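Local atomic coordinates of mitogen-activated protein kinase, putative (Map kinase-like protein) (Leishmania major, PDB entry 3PG1), a protein that probably binds ATP and phosphorylates serine and threonine residues of target proteins, as a member of the MAP kinase family. Residues I80-H85 with E335-D340; N84-P89 with H148-A153; N90-R95 with L111-M116; G154-D159 with K213-W218. One frame throughout, in Å; residues are numbered along the deposited sequence. Where two conformers were deposited one is given.

Contact 1 of 4, residues I80-H85 with E335-D340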
# COMPACT_ATOMS: atom_id res chain seq x y z
N ILE A 80 -12.98 1.58 -4.07
CA ILE A 80 -13.32 1.02 -5.37
C ILE A 80 -12.86 1.90 -6.51
O ILE A 80 -12.28 1.40 -7.47
CB ILE A 80 -14.84 0.65 -5.39
CG1 ILE A 80 -15.03 -0.81 -5.00
CG2 ILE A 80 -15.58 0.99 -6.70
CD1 ILE A 80 -14.66 -1.13 -3.57
N ARG A 81 -13.15 3.19 -6.43
CA ARG A 81 -12.75 4.17 -7.45
C ARG A 81 -11.22 4.18 -7.62
O ARG A 81 -10.74 4.23 -8.75
CB ARG A 81 -13.28 5.57 -7.09
CG ARG A 81 -14.82 5.71 -7.36
CD ARG A 81 -15.21 7.06 -7.93
NE ARG A 81 -14.30 7.46 -8.99
CZ ARG A 81 -13.66 8.62 -9.05
NH1 ARG A 81 -13.90 9.56 -8.14
NH2 ARG A 81 -12.80 8.86 -10.02
N LEU A 82 -10.46 4.08 -6.50
CA LEU A 82 -9.00 4.05 -6.52
C LEU A 82 -8.48 2.80 -7.17
O LEU A 82 -7.55 2.90 -7.98
CB LEU A 82 -8.43 4.18 -5.11
CG LEU A 82 -8.13 5.59 -4.67
CD1 LEU A 82 -7.87 5.65 -3.19
CD2 LEU A 82 -6.96 6.15 -5.47
N LEU A 83 -9.10 1.63 -6.88
CA LEU A 83 -8.71 0.34 -7.50
C LEU A 83 -8.92 0.36 -8.99
O LEU A 83 -8.07 -0.10 -9.74
CB LEU A 83 -9.51 -0.82 -6.91
CG LEU A 83 -8.91 -1.58 -5.72
CD1 LEU A 83 -9.87 -2.69 -5.28
CD2 LEU A 83 -7.52 -2.18 -6.06
N ASN A 84 -10.02 0.97 -9.40
CA ASN A 84 -10.45 1.06 -10.79
C ASN A 84 -9.79 2.16 -11.60
O ASN A 84 -9.92 2.18 -12.82
CB ASN A 84 -11.98 1.17 -10.82
CG ASN A 84 -12.62 0.55 -12.02
OD1 ASN A 84 -12.10 -0.39 -12.62
ND2 ASN A 84 -13.75 1.10 -12.42
N HIS A 85 -9.05 3.06 -10.92
CA HIS A 85 -8.34 4.18 -11.55
C HIS A 85 -7.06 3.76 -12.29
O HIS A 85 -6.69 4.38 -13.29
CB HIS A 85 -8.03 5.25 -10.48
CG HIS A 85 -7.48 6.52 -11.05
ND1 HIS A 85 -8.29 7.42 -11.71
CD2 HIS A 85 -6.21 6.98 -11.07
CE1 HIS A 85 -7.49 8.38 -12.13
NE2 HIS A 85 -6.23 8.16 -11.77
N GLU A 335 -4.20 9.34 -15.25
CA GLU A 335 -4.37 10.79 -15.03
C GLU A 335 -4.58 11.01 -13.52
O GLU A 335 -4.76 10.05 -12.77
CB GLU A 335 -5.62 11.30 -15.79
CG GLU A 335 -5.61 11.09 -17.30
CD GLU A 335 -6.91 11.35 -18.04
OE1 GLU A 335 -7.99 11.19 -17.43
OE2 GLU A 335 -6.84 11.65 -19.25
N ARG A 336 -4.57 12.27 -13.07
CA ARG A 336 -4.80 12.60 -11.68
C ARG A 336 -6.12 12.05 -11.16
O ARG A 336 -7.16 12.19 -11.81
CB ARG A 336 -4.63 14.12 -11.49
CG ARG A 336 -4.92 14.67 -10.11
CD ARG A 336 -4.44 16.09 -10.02
NE ARG A 336 -2.97 16.15 -9.94
CZ ARG A 336 -2.28 16.05 -8.80
NH1 ARG A 336 -2.91 15.91 -7.64
NH2 ARG A 336 -0.96 16.09 -8.82
N PHE A 337 -6.06 11.35 -10.01
CA PHE A 337 -7.26 10.82 -9.36
C PHE A 337 -7.99 11.98 -8.66
O PHE A 337 -7.36 12.84 -8.02
CB PHE A 337 -6.91 9.70 -8.34
CG PHE A 337 -8.10 9.16 -7.59
CD1 PHE A 337 -9.00 8.29 -8.20
CD2 PHE A 337 -8.35 9.55 -6.27
CE1 PHE A 337 -10.11 7.81 -7.51
CE2 PHE A 337 -9.45 9.05 -5.57
CZ PHE A 337 -10.35 8.21 -6.21
N HIS A 338 -9.31 12.04 -8.85
CA HIS A 338 -10.19 13.03 -8.24
C HIS A 338 -11.36 12.31 -7.61
O HIS A 338 -11.99 11.46 -8.25
CB HIS A 338 -10.72 14.06 -9.27
CG HIS A 338 -9.67 14.92 -9.89
ND1 HIS A 338 -9.32 14.78 -11.23
CD2 HIS A 338 -8.93 15.92 -9.36
CE1 HIS A 338 -8.37 15.68 -11.46
NE2 HIS A 338 -8.10 16.39 -10.35
N PHE A 339 -11.62 12.59 -6.35
CA PHE A 339 -12.80 12.07 -5.65
C PHE A 339 -13.53 13.28 -5.07
O PHE A 339 -12.94 14.08 -4.33
CB PHE A 339 -12.46 11.02 -4.58
CG PHE A 339 -13.68 10.32 -4.01
CD1 PHE A 339 -14.14 9.13 -4.57
CD2 PHE A 339 -14.38 10.86 -2.94
CE1 PHE A 339 -15.28 8.49 -4.05
CE2 PHE A 339 -15.51 10.23 -2.43
CZ PHE A 339 -15.96 9.04 -2.98
N ASP A 340 -14.81 13.46 -5.46
CA ASP A 340 -15.62 14.57 -4.97
C ASP A 340 -16.20 14.15 -3.60
O ASP A 340 -17.10 13.32 -3.54
CB ASP A 340 -16.72 14.95 -5.98
CG ASP A 340 -17.34 16.32 -5.77
OD1 ASP A 340 -17.64 16.67 -4.61
OD2 ASP A 340 -17.57 17.04 -6.77
O HOH W 1 -10.80 10.66 -10.90
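Phe-337 lays its ring against two helix residues in different ways. Over one face stands Leu-82, whose CD2 lies 3.7 Å from the centroid of the Phe-337 ring and 8° off its normal. Toward His-85 the same ring turns its edge: the centroids are 5.2 Å apart and the planes meet at 79°, an edge-to-face pair. Phe-337 CB sits over the same imidazole face, 3.9 Å from the centroid of His-85. In its own ring plane the imidazole is tied down too, His-85 NE2 donating to Glu-335 O at 2.6 Å. Segment 335-340 is consistent with the C-terminal extension of MAP kinases, which runs back along the N-lobe; here it is fastened to the end of helix 70-85, the alphaC equivalent. One turn earlier, Arg-81 bends at chi2 (-141°) and chi3, bringing its guanidinium nearly edge-on to the main chain. Arg-81 NH1 bonds to His-338 O at 2.7 Å, in both the carbonyl and guanidinium planes, while NH2 reaches that oxygen weakly at 3.2 Å. A water bridges Arg-81 NH2 to His-338 N. Phe-337 CE1 lies over one guanidinium face, and Arg-81 NE forms a salt bridge with Glu-356 of helix 346-360.

Contact 2 of 4, residues N84-P89 with H148-A153; sequences NHFHHP and HVLHEA
The Phe-86 ring is enclosed on both faces. Leu-150 CD2 lies over one, 4.0 Å from the ring centroid and 22° off the normal, a CH-pi contact displaced toward the rim; the opposite face is taken by CD2 of the preceding residue, His-85. Along the CD1-CE1 side of the ring, Val-149 of the helix and Ala-153 just beyond its end close in. Ala-153 CB comes to 3.6 Å from Phe-86 CE1, and Val-149 CG1 approaches Phe-86 CD1 at 3.8 Å. The second flat group, His-88, has Pro-89 CD over one face and Val-149 CG2 over the other, the latter 3.5 Å from the imidazole centroid. Val-149 thus serves both rings with separate branches: CG1, anti to the backbone N (chi1 175°), goes to Phe-86, and CG2 to His-88. The edge of the His-85 imidazole also touches this segment, NE2 lying 3.9 Å from Ala-153 CB, although its polar partner is Glu-335 O. His-88 spends its own polar atom ND1 on the backbone N of Asn-90, which ties the turn together, while the ring's face receives the valine methyl. Such a turn fits the His-X-Asn motif of the kinase alphaC-beta4 loop, a recognised anchor of the N-lobe on the C-lobe. Here that loop leaves helix 70-85 and presses on the last turns of helix 133-152, with Ile-91 continuing the apolar layer beside Phe-86 and Leu-150, before the chain passes on to strand 96-100.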
# COMPACT_ATOMS: atom_id res chain seq x y z
N ASN A 84 -10.02 0.97 -9.40
CA ASN A 84 -10.45 1.06 -10.79
C ASN A 84 -9.79 2.16 -11.60
O ASN A 84 -9.92 2.18 -12.82
CB ASN A 84 -11.98 1.17 -10.82
CG ASN A 84 -12.62 0.55 -12.02
OD1 ASN A 84 -12.10 -0.39 -12.62
ND2 ASN A 84 -13.75 1.10 -12.42
N HIS A 85 -9.05 3.06 -10.92
CA HIS A 85 -8.34 4.18 -11.55
C HIS A 85 -7.06 3.76 -12.29
O HIS A 85 -6.69 4.38 -13.29
CB HIS A 85 -8.03 5.25 -10.48
CG HIS A 85 -7.48 6.52 -11.05
ND1 HIS A 85 -8.29 7.42 -11.71
CD2 HIS A 85 -6.21 6.98 -11.07
CE1 HIS A 85 -7.49 8.38 -12.13
NE2 HIS A 85 -6.23 8.16 -11.77
N PHE A 86 -6.36 2.75 -11.79
CA PHE A 86 -5.07 2.30 -12.38
C PHE A 86 -5.25 1.07 -13.26
O PHE A 86 -6.11 0.25 -12.98
CB PHE A 86 -4.07 1.98 -11.26
CG PHE A 86 -3.78 3.22 -10.44
CD1 PHE A 86 -2.87 4.16 -10.89
CD2 PHE A 86 -4.51 3.49 -9.28
CE1 PHE A 86 -2.66 5.34 -10.18
CE2 PHE A 86 -4.30 4.68 -8.57
CZ PHE A 86 -3.37 5.58 -9.01
N HIS A 87 -4.39 0.92 -14.27
CA HIS A 87 -4.34 -0.22 -15.18
C HIS A 87 -2.88 -0.38 -15.47
O HIS A 87 -2.40 -0.01 -16.55
CB HIS A 87 -5.14 0.06 -16.47
CG HIS A 87 -6.57 0.39 -16.19
ND1 HIS A 87 -6.98 1.71 -16.05
CD2 HIS A 87 -7.61 -0.43 -15.91
CE1 HIS A 87 -8.27 1.65 -15.75
NE2 HIS A 87 -8.69 0.38 -15.66
N HIS A 88 -2.14 -0.84 -14.46
CA HIS A 88 -0.70 -0.93 -14.57
C HIS A 88 -0.21 -2.25 -13.95
O HIS A 88 -0.74 -2.63 -12.91
CB HIS A 88 -0.04 0.29 -13.86
CG HIS A 88 1.43 0.41 -14.10
ND1 HIS A 88 2.34 -0.34 -13.37
CD2 HIS A 88 2.10 1.20 -14.96
CE1 HIS A 88 3.53 0.00 -13.81
NE2 HIS A 88 3.44 0.92 -14.78
N PRO A 89 0.80 -2.92 -14.55
CA PRO A 89 1.27 -4.21 -13.99
C PRO A 89 1.73 -4.20 -12.53
O PRO A 89 1.72 -5.24 -11.90
CB PRO A 89 2.43 -4.63 -14.92
CG PRO A 89 2.30 -3.81 -16.14
CD PRO A 89 1.57 -2.55 -15.76
N HIS A 148 5.81 5.27 -8.35
CA HIS A 148 5.86 6.34 -9.35
C HIS A 148 4.46 6.49 -10.00
O HIS A 148 4.00 7.59 -10.17
CB HIS A 148 6.91 6.01 -10.46
CG HIS A 148 7.09 7.15 -11.44
ND1 HIS A 148 7.72 8.33 -11.06
CD2 HIS A 148 6.76 7.23 -12.76
CE1 HIS A 148 7.67 9.13 -12.14
NE2 HIS A 148 7.16 8.48 -13.19
N VAL A 149 3.82 5.37 -10.37
CA VAL A 149 2.51 5.35 -11.02
C VAL A 149 1.46 5.96 -10.06
O VAL A 149 0.68 6.83 -10.47
CB VAL A 149 2.13 3.92 -11.54
CG1 VAL A 149 0.70 3.90 -12.12
CG2 VAL A 149 3.13 3.47 -12.61
N LEU A 150 1.46 5.54 -8.80
CA LEU A 150 0.53 6.12 -7.85
C LEU A 150 0.77 7.65 -7.73
O LEU A 150 -0.14 8.43 -7.93
CB LEU A 150 0.72 5.47 -6.45
CG LEU A 150 0.35 3.99 -6.30
CD1 LEU A 150 0.70 3.51 -4.87
CD2 LEU A 150 -1.14 3.73 -6.63
N HIS A 151 2.04 8.05 -7.54
CA HIS A 151 2.43 9.46 -7.34
C HIS A 151 2.10 10.33 -8.54
O HIS A 151 1.64 11.47 -8.35
CB HIS A 151 3.91 9.57 -6.97
CG HIS A 151 4.26 8.94 -5.65
ND1 HIS A 151 5.58 8.80 -5.25
CD2 HIS A 151 3.45 8.40 -4.69
CE1 HIS A 151 5.53 8.17 -4.07
NE2 HIS A 151 4.26 7.87 -3.73
N GLU A 152 2.24 9.76 -9.76
CA GLU A 152 1.91 10.51 -10.99
C GLU A 152 0.40 10.81 -11.06
O GLU A 152 0.01 11.81 -11.66
CB GLU A 152 2.44 9.79 -12.26
CG GLU A 152 3.97 9.81 -12.37
CD GLU A 152 4.54 11.21 -12.51
OE1 GLU A 152 4.21 11.85 -13.52
OE2 GLU A 152 5.14 11.73 -11.55
N ALA A 153 -0.43 9.98 -10.41
CA ALA A 153 -1.88 10.23 -10.33
C ALA A 153 -2.29 11.04 -9.05
O ALA A 153 -3.48 11.19 -8.80
CB ALA A 153 -2.63 8.91 -10.36

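Contact 3 of 4, residues N90-R95 with L111-M116; sequences NILGLR and LVTELM
Arg-95 begins its contact with Val-112 at the backbone, its N donating to Val-112 O at 2.8 Å, and the side chain then runs along the strand. Arg-95 CB lies 3.4 Å from Val-112 O. The next atom, Arg-95 CG, rests 3.4 Å from Glu-114 N, so the aliphatic part follows the main chain of the strand past Thr-113. Bends at chi2 and chi3 (-77° and -78°) then swing the guanidinium to its own partner, Asp-43, which forms a salt bridge with NH2. The Glu-114 carboxylate probably acts through charge only, its OE2 4.4 Å from Arg-95 NH1 and well out of the guanidinium plane. A water links the two backbones, donating to Gly-93 O at 2.7 Å and accepting from Glu-114 N at 3.0 Å. Two apolar pairs add to this: Leu-94 CD2 with Leu-111 CD2 and Leu-92 CD1 with Met-116 CE, each at 3.8 Å. By family sequence, Thr-113 probably falls at the gatekeeper position and the chain beyond it at the hinge between the lobes. The loop packs against strand 108-114, second from the edge of the N-lobe sheet between 48-54 and the outermost 96-100, into which the loop itself leads, while helix 70-85 packs on Leu-94 and Leu-111 through Leu-83 and Ile-80.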
# COMPACT_ATOMS: atom_id res chain seq x y z
N ASN A 90 2.18 -3.07 -12.01
CA ASN A 90 2.72 -3.00 -10.64
C ASN A 90 1.73 -2.56 -9.61
O ASN A 90 2.10 -2.48 -8.43
CB ASN A 90 3.93 -2.09 -10.60
CG ASN A 90 5.09 -2.62 -11.38
OD1 ASN A 90 5.66 -1.93 -12.21
ND2 ASN A 90 5.46 -3.87 -11.14
N ILE A 91 0.48 -2.28 -10.02
CA ILE A 91 -0.60 -1.81 -9.15
C ILE A 91 -1.71 -2.85 -9.20
O ILE A 91 -2.21 -3.16 -10.29
CB ILE A 91 -1.11 -0.40 -9.56
CG1 ILE A 91 0.04 0.70 -9.56
CG2 ILE A 91 -2.33 0.03 -8.68
CD1 ILE A 91 0.71 0.90 -8.25
N LEU A 92 -2.09 -3.39 -8.03
CA LEU A 92 -3.16 -4.42 -7.99
C LEU A 92 -4.45 -3.83 -8.52
O LEU A 92 -4.85 -2.76 -8.10
CB LEU A 92 -3.33 -5.01 -6.56
CG LEU A 92 -4.30 -6.23 -6.45
CD1 LEU A 92 -3.67 -7.47 -7.04
CD2 LEU A 92 -4.71 -6.45 -4.99
N GLY A 93 -5.01 -4.45 -9.53
CA GLY A 93 -6.23 -3.92 -10.13
C GLY A 93 -7.48 -4.71 -9.86
O GLY A 93 -7.42 -5.79 -9.26
N LEU A 94 -8.62 -4.15 -10.28
CA LEU A 94 -9.90 -4.84 -10.19
C LEU A 94 -9.93 -5.83 -11.35
O LEU A 94 -9.72 -5.42 -12.50
CB LEU A 94 -11.08 -3.87 -10.33
CG LEU A 94 -11.74 -3.32 -9.09
CD1 LEU A 94 -12.87 -2.38 -9.47
CD2 LEU A 94 -12.29 -4.42 -8.19
N ARG A 95 -10.13 -7.12 -11.05
CA ARG A 95 -10.30 -8.19 -12.06
C ARG A 95 -11.75 -8.17 -12.47
O ARG A 95 -12.10 -8.53 -13.60
CB ARG A 95 -10.01 -9.59 -11.47
CG ARG A 95 -8.53 -9.91 -11.29
CD ARG A 95 -7.84 -10.27 -12.59
NE ARG A 95 -8.14 -11.64 -13.02
CZ ARG A 95 -7.34 -12.34 -13.82
NH1 ARG A 95 -6.20 -11.83 -14.25
NH2 ARG A 95 -7.68 -13.57 -14.18
N LEU A 111 -16.13 -7.82 -5.06
CA LEU A 111 -14.85 -7.36 -5.53
C LEU A 111 -13.94 -8.51 -5.79
O LEU A 111 -13.68 -9.34 -4.91
CB LEU A 111 -14.25 -6.41 -4.50
CG LEU A 111 -15.07 -5.16 -4.27
CD1 LEU A 111 -14.67 -4.48 -2.97
CD2 LEU A 111 -14.99 -4.24 -5.49
N VAL A 112 -13.46 -8.57 -7.02
CA VAL A 112 -12.58 -9.65 -7.45
C VAL A 112 -11.20 -9.10 -7.82
O VAL A 112 -11.08 -8.16 -8.63
CB VAL A 112 -13.22 -10.47 -8.60
CG1 VAL A 112 -12.46 -11.77 -8.82
CG2 VAL A 112 -14.70 -10.75 -8.35
N THR A 113 -10.17 -9.69 -7.20
CA THR A 113 -8.76 -9.36 -7.48
C THR A 113 -8.02 -10.67 -7.65
O THR A 113 -8.49 -11.70 -7.17
CB THR A 113 -8.17 -8.44 -6.38
OG1 THR A 113 -8.32 -9.05 -5.09
CG2 THR A 113 -8.78 -7.04 -6.38
N GLU A 114 -6.89 -10.66 -8.37
CA GLU A 114 -6.08 -11.86 -8.57
C GLU A 114 -5.49 -12.26 -7.22
O GLU A 114 -4.97 -11.40 -6.52
CB GLU A 114 -4.95 -11.59 -9.60
CG GLU A 114 -4.26 -12.86 -10.09
CD GLU A 114 -2.95 -12.70 -10.84
OE1 GLU A 114 -2.11 -13.62 -10.75
OE2 GLU A 114 -2.75 -11.66 -11.50
N LEU A 115 -5.58 -13.53 -6.85
CA LEU A 115 -4.99 -13.98 -5.59
C LEU A 115 -3.50 -14.23 -5.87
O LEU A 115 -3.15 -15.08 -6.70
CB LEU A 115 -5.68 -15.25 -5.09
CG LEU A 115 -5.33 -15.72 -3.67
CD1 LEU A 115 -6.08 -14.90 -2.62
CD2 LEU A 115 -5.69 -17.17 -3.50
N MET A 116 -2.63 -13.43 -5.24
CA MET A 116 -1.19 -13.55 -5.43
C MET A 116 -0.58 -14.72 -4.65
O MET A 116 -1.14 -15.13 -3.63
CB MET A 116 -0.49 -12.22 -5.14
CG MET A 116 -0.98 -11.10 -6.03
SD MET A 116 -0.64 -11.45 -7.76
CE MET A 116 -1.59 -10.24 -8.51
O HOH W 2 -6.21 -8.12 -9.86

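Contact 4 of 4, residues G154-D159 with K213-W218; sequences GVVHRD and KLVDMW
Asp-216 grips two consecutive backbone N-H groups with its carboxylate. His-157 N donates to OD1 of Asp-216 at 2.8 Å with an N-H...O angle of 155°, and Arg-158 N donates to Asp-216 OD2, also at 2.8 Å and at 164°. Both oxygens use their syn lone pairs, so the carboxylate meets the loop as a fork, and His-157 CB rests 3.5 Å from Asp-216 OD2. Beside this polar pair lies a small apolar patch: Val-156 CG1 meets Val-215 CG2 at 3.9 Å, and Val-156 CG2 approaches Lys-213 CA at 3.7 Å. One branch of Val-156 thus meets Val-215 and the other Lys-213.

In the next shell, His-151 NE2 is hydrogen-bonded to Asp-216 OD1, giving that buried oxygen a second partner and fixing the carboxylate's rotation. On the loop side, Asp-159 N donates to His-157 ND1 at 3.0 Å, while His-157 NE2 bonds to Cys-176 O; the imidazole is thereby held at both nitrogens and rests on Phe-178. Arg-158 takes a positive phi (78°), a bend in the loop just where its N-H meets the carboxylate. Farther back, Gly-154 ends helix 133-152 in a Schellman motif and sends the chain into this loop. His-157, Arg-158 and Asp-159 form the His-Arg-Asp motif of the catalytic loop, and its anchoring by an aspartate near the start of helix alphaF, here helix 214-229, is a hallmark of the eukaryotic protein kinase fold.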
# COMPACT_ATOMS: atom_id res chain seq x y z
N GLY A 154 -1.32 11.56 -8.29
CA GLY A 154 -1.57 12.31 -7.06
C GLY A 154 -1.97 11.44 -5.87
O GLY A 154 -2.53 11.93 -4.89
N VAL A 155 -1.69 10.13 -5.94
CA VAL A 155 -2.06 9.22 -4.87
C VAL A 155 -0.86 8.89 -4.03
O VAL A 155 0.20 8.53 -4.55
CB VAL A 155 -2.78 7.98 -5.48
CG1 VAL A 155 -3.07 6.89 -4.42
CG2 VAL A 155 -4.06 8.41 -6.17
N VAL A 156 -1.02 8.99 -2.72
CA VAL A 156 0.06 8.66 -1.79
C VAL A 156 -0.33 7.35 -1.12
O VAL A 156 -1.48 7.23 -0.64
CB VAL A 156 0.26 9.81 -0.77
CG1 VAL A 156 1.36 9.45 0.25
CG2 VAL A 156 0.61 11.13 -1.51
N HIS A 157 0.60 6.36 -1.09
CA HIS A 157 0.27 5.07 -0.45
C HIS A 157 0.07 5.30 1.02
O HIS A 157 -1.00 5.04 1.56
CB HIS A 157 1.36 3.98 -0.71
CG HIS A 157 0.92 2.60 -0.31
ND1 HIS A 157 0.50 2.32 0.98
CD2 HIS A 157 0.80 1.48 -1.06
CE1 HIS A 157 0.12 1.06 0.98
NE2 HIS A 157 0.28 0.51 -0.23
N ARG A 158 1.10 5.82 1.68
CA ARG A 158 1.11 6.16 3.10
C ARG A 158 1.30 4.99 4.06
O ARG A 158 1.62 5.20 5.24
CB ARG A 158 -0.08 7.06 3.48
CG ARG A 158 0.20 7.96 4.68
CD ARG A 158 -1.12 8.56 5.15
NE ARG A 158 -1.11 8.80 6.59
CZ ARG A 158 -2.09 9.40 7.26
NH1 ARG A 158 -3.18 9.82 6.62
NH2 ARG A 158 -2.00 9.59 8.57
N ASP A 159 1.16 3.74 3.58
CA ASP A 159 1.41 2.63 4.51
C ASP A 159 2.11 1.47 3.76
O ASP A 159 1.67 0.31 3.85
CB ASP A 159 0.10 2.17 5.19
CG ASP A 159 0.33 1.19 6.36
OD1 ASP A 159 1.44 1.23 6.98
OD2 ASP A 159 -0.54 0.33 6.59
N LYS A 213 3.87 12.73 -0.92
CA LYS A 213 4.25 11.45 -1.55
C LYS A 213 5.66 10.99 -1.11
O LYS A 213 5.94 9.79 -1.17
CB LYS A 213 4.17 11.58 -3.09
CG LYS A 213 5.11 12.63 -3.66
CD LYS A 213 4.76 12.80 -5.16
CE LYS A 213 5.51 13.92 -5.81
NZ LYS A 213 4.97 14.19 -7.17
N LEU A 214 6.51 11.94 -0.63
CA LEU A 214 7.83 11.52 -0.10
C LEU A 214 7.82 10.58 1.09
O LEU A 214 8.79 9.84 1.30
CB LEU A 214 8.71 12.74 0.18
CG LEU A 214 9.18 13.27 -1.18
CD1 LEU A 214 9.42 14.68 -1.13
CD2 LEU A 214 10.32 12.39 -1.74
N VAL A 215 6.68 10.50 1.80
CA VAL A 215 6.61 9.49 2.88
C VAL A 215 6.82 8.06 2.30
O VAL A 215 7.38 7.17 2.98
CB VAL A 215 5.32 9.57 3.75
CG1 VAL A 215 5.18 10.95 4.40
CG2 VAL A 215 4.06 9.14 2.98
N ASP A 216 6.33 7.83 1.06
CA ASP A 216 6.46 6.51 0.43
C ASP A 216 7.89 6.16 0.10
O ASP A 216 8.22 4.96 0.11
CB ASP A 216 5.58 6.38 -0.83
CG ASP A 216 4.09 6.43 -0.54
OD1 ASP A 216 3.32 6.74 -1.47
OD2 ASP A 216 3.70 6.14 0.63
N MET A 217 8.72 7.18 -0.21
CA MET A 217 10.13 6.99 -0.54
C MET A 217 10.89 6.51 0.71
O MET A 217 11.79 5.69 0.59
CB MET A 217 10.74 8.28 -1.14
CG MET A 217 10.35 8.51 -2.59
SD MET A 217 10.57 7.05 -3.65
CE MET A 217 12.36 6.94 -3.67
N TRP A 218 10.49 7.00 1.90
CA TRP A 218 11.07 6.57 3.17
C TRP A 218 10.73 5.10 3.40
O TRP A 218 11.62 4.32 3.73
CB TRP A 218 10.52 7.39 4.37
CG TRP A 218 11.11 6.89 5.67
CD1 TRP A 218 10.63 5.89 6.47
CD2 TRP A 218 12.30 7.37 6.30
NE1 TRP A 218 11.44 5.73 7.57
CE2 TRP A 218 12.46 6.63 7.50
CE3 TRP A 218 13.23 8.37 5.99
CZ2 TRP A 218 13.56 6.83 8.35
CZ3 TRP A 218 14.26 8.62 6.87
CH2 TRP A 218 14.46 7.81 8.01

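In the fold
Contacts 1 and 2 share the end of helix 70-85, yet differ in place and chemistry: contact 1 is a surface clamp in which side chains bond to backbone oxygens, whereas contact 2 is buried and apolar. They meet directly where Phe-337 N probably bonds to Ala-153 O. Contact 3, partly buried, carries the same loop onward into the N-lobe sheet, with a backbone bond and a water bridge; Ile-91 packs it on contact 2. Contact 4 is partly buried, though its centre is nearest the chain's centre, about 9 Å away, and it relies on a carboxylate. His-151 joins contact 2 to Asp-216, while contacts 3 and 4 do not touch, their centres about 20 Å apart.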